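Local coordinates for protein toxin PAU_02230 (Photorhabdus asymbiotica subsp. asymbiotica ATCC 43949, PDB 6HV6) that is a bacterial toxin whose modelled region combines a largely helical part with a six-stranded antiparallel sheet flanked by helices, at residues T186-Y191 with S197-E202; V204-A209 with A216-M221. The protein carries 1 engineered substitution. All blocks are in the same frame, centred on the assembly; numbering follows the deposited sequence.

Contact 1. Residues T186-Y191 with S197-E202; sequences TPQNLY and SEALPE. Engineered in segment 197-202: Ala199 (natural residue Cys).
Ser197 OG accepts two N-H groups at once: Gln188 NE2 from across the contact at 2.9 Å, and the backbone N of Ala199 two residues on at 3.2 Å, which makes an ST turn. Gln188 grips the same turn with its other amide atom. Glu198 N donates to Gln188 OE1 over 3.1 Å, approaching 22° off the carbonyl plane, and the N-H points fairly straight at the oxygen. The amide thus spans the turn with both its heteroatoms, and a further bond from NE2 to Asn311 helps fix which way round it lies. The Gln188 chain runs out extended beyond CG (chi2 168°), which carries the amide across the gap.

Glu202 brings its carboxylate in obliquely, its plane 60° from that of the amide. Its OE1 lies 2.8 Å from Gln188 OE1, while Tyr191 OH meets OE2 at 3.0 Å, at best a weak bond, with OE2 sitting at the ring edge, near its plane. One face of the Tyr191 ring lies against Gln188 CA. Glu198, at the N-cap position, turns its side chain to His244.

Ala199, engineered in place of Cys, opens helix 199-211, its side chain about 4 Å, nearest atoms, from a bound EPE, probably from the crystallisation liquor, whose sulfonate accepts from Leu200 N: a helix N-terminus, whose amides commonly hold anions.

Contact 2. Residues V204-A209 with A216-M221; sequences VLMGWA and AKLSKM. With EDO (1,2-ethanediol), chain F.
This is an apolar helix-helix interface inside a helical hairpin: helices 199-211 and 215-224, joined by a short turn, run roughly antiparallel beside the six-stranded sheet. Over the segments 204-209 and 216-221 their directions differ by 146° and the axes approach to 9.7 Å.

Leu218 carries most of the contact. Its side chain projects from helix 215-224 with CG anti to the backbone N, and CD2 is lodged among three residues of the other helix. Met206 CE presses on it at 3.6 Å, Ala209 CB at 3.9 Å, and Leu205 CG at the same distance; the second methyl, CD1, rests on Leu205 CD2. The two leucine side chains cross obliquely, and it is their branches that touch.

Met206 reaches this spot by a chain bent at chi2 and chi3 (60° and 76°), which brings the sulfur and the terminal methyl back over Leu218. The same methyl also touches Ser219, whose hydroxyl is hydrogen-bonded to the carbonyl of Asp215 one turn earlier. Met314 of strand 313-317 packs on both Met206 and Ser219, while Leu361, Ile364 and Ile365 of helix 361-365 pack against Leu205.

Near the start of helix 215-224 a 1,2-ethanediol, probably from the crystallisation liquor, takes a hydrogen bond on its O2 from the Lys217 backbone N, 2.9 Å long.

Contact 1 closes before contact 2 opens, so the two come in series, and helix 199-211 serves both: its first turn belongs to contact 1, its later turns to contact 2. Their centres lie about 11 Å apart, that of contact 1 about 4 Å from the centre of the chain and that of contact 2 about 15 Å from it. They also meet directly, Thr186 CG2 resting 3.4 Å from Ser219 O, and Tyr191 packs on Leu222 of helix 215-224. Thr186 directly follows edge strand 182-185, whose neighbour 313-317 underlies contact 2. One shared helix thus links a polar turn, beside the bound EPE, to an apolar layer against the sheet.

Contact 1. Residues T186-Y191 with S197-E202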
loop_
_atom_site.group_PDB
_atom_site.type_symbol
_atom_site.label_atom_id
_atom_site.label_comp_id
_atom_site.label_asym_id
_atom_site.label_seq_id
_atom_site.Cartn_x
_atom_site.Cartn_y
_atom_site.Cartn_z
ATOM N N THR A 186 -6.040 -4.215 5.171
ATOM C CA THR A 186 -5.857 -2.758 5.096
ATOM C C THR A 186 -4.758 -2.465 4.077
ATOM O O THR A 186 -3.647 -2.066 4.430
ATOM C CB THR A 186 -5.493 -2.163 6.461
ATOM O OG1 THR A 186 -4.301 -2.789 6.950
ATOM C CG2 THR A 186 -6.601 -2.332 7.474
ATOM N N PRO A 187 -5.035 -2.694 2.791
ATOM C CA PRO A 187 -3.985 -2.548 1.765
ATOM C C PRO A 187 -3.626 -1.080 1.592
ATOM O O PRO A 187 -4.487 -0.261 1.257
ATOM C CB PRO A 187 -4.645 -3.118 0.495
ATOM C CG PRO A 187 -5.880 -3.827 0.954
ATOM C CD PRO A 187 -6.310 -3.163 2.228
ATOM N N GLN A 188 -2.351 -0.734 1.810
ATOM C CA GLN A 188 -2.033 0.702 1.851
ATOM C C GLN A 188 -2.186 1.349 0.479
ATOM O O GLN A 188 -2.463 2.554 0.395
ATOM C CB GLN A 188 -0.628 0.963 2.404
ATOM C CG GLN A 188 0.498 0.414 1.538
ATOM C CD GLN A 188 1.882 0.931 1.933
ATOM O OE1 GLN A 188 2.009 1.898 2.690
ATOM N NE2 GLN A 188 2.925 0.300 1.400
ATOM N N ASN A 189 -2.036 0.579 -0.606
ATOM C CA ASN A 189 -2.242 1.168 -1.931
ATOM C C ASN A 189 -3.670 1.645 -2.130
ATOM O O ASN A 189 -3.911 2.555 -2.936
ATOM C CB ASN A 189 -1.843 0.170 -3.015
ATOM C CG ASN A 189 -0.350 0.053 -3.133
ATOM O OD1 ASN A 189 0.378 0.921 -2.637
ATOM N ND2 ASN A 189 0.127 -1.000 -3.786
ATOM N N LEU A 190 -4.618 1.067 -1.405
ATOM C CA LEU A 190 -5.979 1.574 -1.470
ATOM C C LEU A 190 -6.089 2.930 -0.786
ATOM O O LEU A 190 -6.605 3.886 -1.367
ATOM C CB LEU A 190 -6.938 0.577 -0.825
ATOM C CG LEU A 190 -7.306 -0.639 -1.679
ATOM C CD1 LEU A 190 -8.326 -1.489 -0.947
ATOM C CD2 LEU A 190 -7.855 -0.166 -3.008
ATOM N N TYR A 191 -5.618 3.038 0.452
ATOM C CA TYR A 191 -5.906 4.252 1.200
ATOM C C TYR A 191 -4.833 5.322 1.065
ATOM O O TYR A 191 -5.077 6.461 1.479
ATOM C CB TYR A 191 -6.157 3.941 2.686
ATOM C CG TYR A 191 -5.024 3.311 3.455
ATOM C CD1 TYR A 191 -5.066 1.968 3.811
ATOM C CD2 TYR A 191 -3.923 4.059 3.862
ATOM C CE1 TYR A 191 -4.054 1.390 4.530
ATOM C CE2 TYR A 191 -2.900 3.482 4.573
ATOM C CZ TYR A 191 -2.975 2.146 4.901
ATOM O OH TYR A 191 -1.966 1.554 5.604
ATOM N N SER A 197 4.903 4.771 -0.479
ATOM C CA SER A 197 4.701 3.818 0.600
ATOM C C SER A 197 5.014 4.424 1.965
ATOM O O SER A 197 6.002 5.136 2.137
ATOM C CB SER A 197 5.589 2.602 0.375
ATOM O OG SER A 197 5.434 1.726 1.478
ATOM N N GLU A 198 4.189 4.112 2.951
ATOM C CA GLU A 198 4.487 4.492 4.326
ATOM C C GLU A 198 4.630 3.253 5.205
ATOM O O GLU A 198 4.261 3.255 6.370
ATOM C CB GLU A 198 3.425 5.441 4.882
ATOM C CG GLU A 198 3.381 6.793 4.183
ATOM C CD GLU A 198 4.665 7.587 4.354
ATOM O OE1 GLU A 198 5.437 7.265 5.285
ATOM O OE2 GLU A 198 4.903 8.522 3.547
ATOM N N ALA A 199 5.206 2.191 4.647
ATOM C CA ALA A 199 5.226 0.905 5.335
ATOM C C ALA A 199 6.061 0.949 6.613
ATOM O O ALA A 199 5.726 0.268 7.586
ATOM C CB ALA A 199 5.750 -0.178 4.380
ATOM N N LEU A 200 7.153 1.723 6.639
ATOM C CA LEU A 200 7.963 1.802 7.852
ATOM C C LEU A 200 7.179 2.391 9.027
ATOM O O LEU A 200 7.072 1.726 10.068
ATOM C CB LEU A 200 9.264 2.570 7.575
ATOM C CG LEU A 200 10.120 2.939 8.800
ATOM C CD1 LEU A 200 10.580 1.702 9.571
ATOM C CD2 LEU A 200 11.333 3.788 8.396
ATOM N N PRO A 201 6.608 3.597 8.924
ATOM C CA PRO A 201 5.851 4.109 10.077
ATOM C C PRO A 201 4.587 3.317 10.346
ATOM O O PRO A 201 4.180 3.220 11.508
ATOM C CB PRO A 201 5.535 5.561 9.685
ATOM C CG PRO A 201 5.570 5.550 8.167
ATOM C CD PRO A 201 6.677 4.582 7.831
ATOM N N GLU A 202 3.940 2.770 9.310
ATOM C CA GLU A 202 2.778 1.921 9.547
ATOM C C GLU A 202 3.157 0.729 10.416
ATOM O O GLU A 202 2.461 0.407 11.382
ATOM C CB GLU A 202 2.178 1.470 8.205
ATOM C CG GLU A 202 1.421 2.609 7.514
ATOM C CD GLU A 202 1.240 2.409 6.015
ATOM O OE1 GLU A 202 1.825 1.476 5.431
ATOM O OE2 GLU A 202 0.489 3.203 5.420
#

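Contact 2. Residues V204-A209 with A216-M221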
loop_
_atom_site.group_PDB
_atom_site.type_symbol
_atom_site.label_atom_id
_atom_site.label_comp_id
_atom_site.label_asym_id
_atom_site.label_seq_id
_atom_site.Cartn_x
_atom_site.Cartn_y
_atom_site.Cartn_z
ATOM N N VAL A 204 5.793 0.369 12.496
ATOM C CA VAL A 204 6.156 0.810 13.845
ATOM C C VAL A 204 4.916 1.177 14.644
ATOM O O VAL A 204 4.783 0.798 15.816
ATOM C CB VAL A 204 7.143 1.991 13.775
ATOM C CG1 VAL A 204 7.332 2.616 15.155
ATOM C CG2 VAL A 204 8.475 1.533 13.210
ATOM N N LEU A 205 3.983 1.917 14.030
ATOM C CA LEU A 205 2.776 2.331 14.743
ATOM C C LEU A 205 1.888 1.134 15.074
ATOM O O LEU A 205 1.315 1.056 16.169
ATOM C CB LEU A 205 2.004 3.361 13.898
ATOM C CG LEU A 205 0.842 4.104 14.564
ATOM C CD1 LEU A 205 1.358 4.982 15.694
ATOM C CD2 LEU A 205 0.046 4.941 13.537
ATOM N N MET A 206 1.754 0.195 14.139
ATOM C CA MET A 206 0.950 -1.000 14.389
ATOM C C MET A 206 1.586 -1.907 15.445
ATOM O O MET A 206 0.875 -2.623 16.165
ATOM C CB MET A 206 0.742 -1.766 13.074
ATOM C CG MET A 206 -0.206 -2.968 13.190
ATOM S SD MET A 206 -1.851 -2.501 13.728
ATOM C CE MET A 206 -2.514 -1.792 12.203
ATOM N N GLY A 207 2.915 -1.910 15.541
ATOM C CA GLY A 207 3.556 -2.648 16.617
ATOM C C GLY A 207 3.092 -2.165 17.978
ATOM O O GLY A 207 2.790 -2.969 18.863
ATOM N N TRP A 208 2.993 -0.845 18.156
ATOM C CA TRP A 208 2.460 -0.343 19.421
ATOM C C TRP A 208 0.970 -0.642 19.553
ATOM O O TRP A 208 0.497 -1.022 20.638
ATOM C CB TRP A 208 2.702 1.157 19.557
ATOM C CG TRP A 208 2.023 1.674 20.781
ATOM C CD1 TRP A 208 1.036 2.613 20.836
ATOM C CD2 TRP A 208 2.237 1.231 22.130
ATOM N NE1 TRP A 208 0.637 2.799 22.139
ATOM C CE2 TRP A 208 1.359 1.963 22.952
ATOM C CE3 TRP A 208 3.092 0.292 22.721
ATOM C CZ2 TRP A 208 1.309 1.787 24.333
ATOM C CZ3 TRP A 208 3.043 0.122 24.107
ATOM C CH2 TRP A 208 2.158 0.864 24.889
ATOM N N ALA A 209 0.214 -0.456 18.467
ATOM C CA ALA A 209 -1.205 -0.797 18.475
ATOM C C ALA A 209 -1.420 -2.236 18.918
ATOM O O ALA A 209 -2.303 -2.524 19.734
ATOM C CB ALA A 209 -1.804 -0.592 17.078
ATOM N N ALA A 216 -7.251 -3.162 16.081
ATOM C CA ALA A 216 -8.485 -3.037 15.310
ATOM C C ALA A 216 -8.821 -1.574 15.047
ATOM O O ALA A 216 -9.202 -1.206 13.929
ATOM C CB ALA A 216 -9.636 -3.731 16.035
ATOM N N LYS A 217 -8.674 -0.726 16.064
ATOM C CA LYS A 217 -8.894 0.704 15.890
ATOM C C LYS A 217 -7.948 1.290 14.842
ATOM O O LYS A 217 -8.376 2.017 13.941
ATOM C CB LYS A 217 -8.713 1.408 17.235
ATOM C CG LYS A 217 -8.769 2.929 17.165
ATOM C CD LYS A 217 -8.382 3.509 18.518
ATOM C CE LYS A 217 -9.419 4.495 19.036
ATOM N NZ LYS A 217 -9.530 5.693 18.158
ATOM N N LEU A 218 -6.656 0.985 14.944
ATOM C CA LEU A 218 -5.708 1.550 13.986
ATOM C C LEU A 218 -5.962 1.036 12.568
ATOM O O LEU A 218 -5.820 1.793 11.602
ATOM C CB LEU A 218 -4.272 1.254 14.408
ATOM C CG LEU A 218 -3.259 1.808 13.395
ATOM C CD1 LEU A 218 -3.407 3.343 13.253
ATOM C CD2 LEU A 218 -1.846 1.421 13.769
ATOM N N SER A 219 -6.324 -0.248 12.421
ATOM C CA SER A 219 -6.689 -0.775 11.105
ATOM C C SER A 219 -7.820 0.023 10.475
ATOM O O SER A 219 -7.781 0.328 9.276
ATOM C CB SER A 219 -7.107 -2.247 11.206
ATOM O OG SER A 219 -5.979 -3.080 11.322
ATOM N N LYS A 220 -8.852 0.346 11.260
ATOM C CA LYS A 220 -9.964 1.139 10.734
ATOM C C LYS A 220 -9.528 2.558 10.399
ATOM O O LYS A 220 -9.955 3.125 9.386
ATOM C CB LYS A 220 -11.110 1.177 11.745
ATOM C CG LYS A 220 -11.982 -0.063 11.740
ATOM C CD LYS A 220 -13.174 0.113 12.675
ATOM C CE LYS A 220 -13.079 -0.788 13.906
ATOM N NZ LYS A 220 -13.131 -2.232 13.558
ATOM N N MET A 221 -8.723 3.165 11.272
ATOM C CA MET A 221 -8.243 4.515 11.004
ATOM C C MET A 221 -7.403 4.559 9.743
ATOM O O MET A 221 -7.547 5.481 8.928
ATOM C CB MET A 221 -7.448 5.033 12.196
ATOM C CG MET A 221 -8.289 5.231 13.423
ATOM S SD MET A 221 -7.253 5.586 14.838
ATOM C CE MET A 221 -6.379 7.035 14.237
HETATM C C1 EDO F . -7.734 -3.736 19.041
HETATM O O1 EDO F . -8.059 -5.127 19.097
HETATM C C2 EDO F . -8.957 -2.867 19.325
HETATM O O2 EDO F . -8.722 -1.521 18.883
#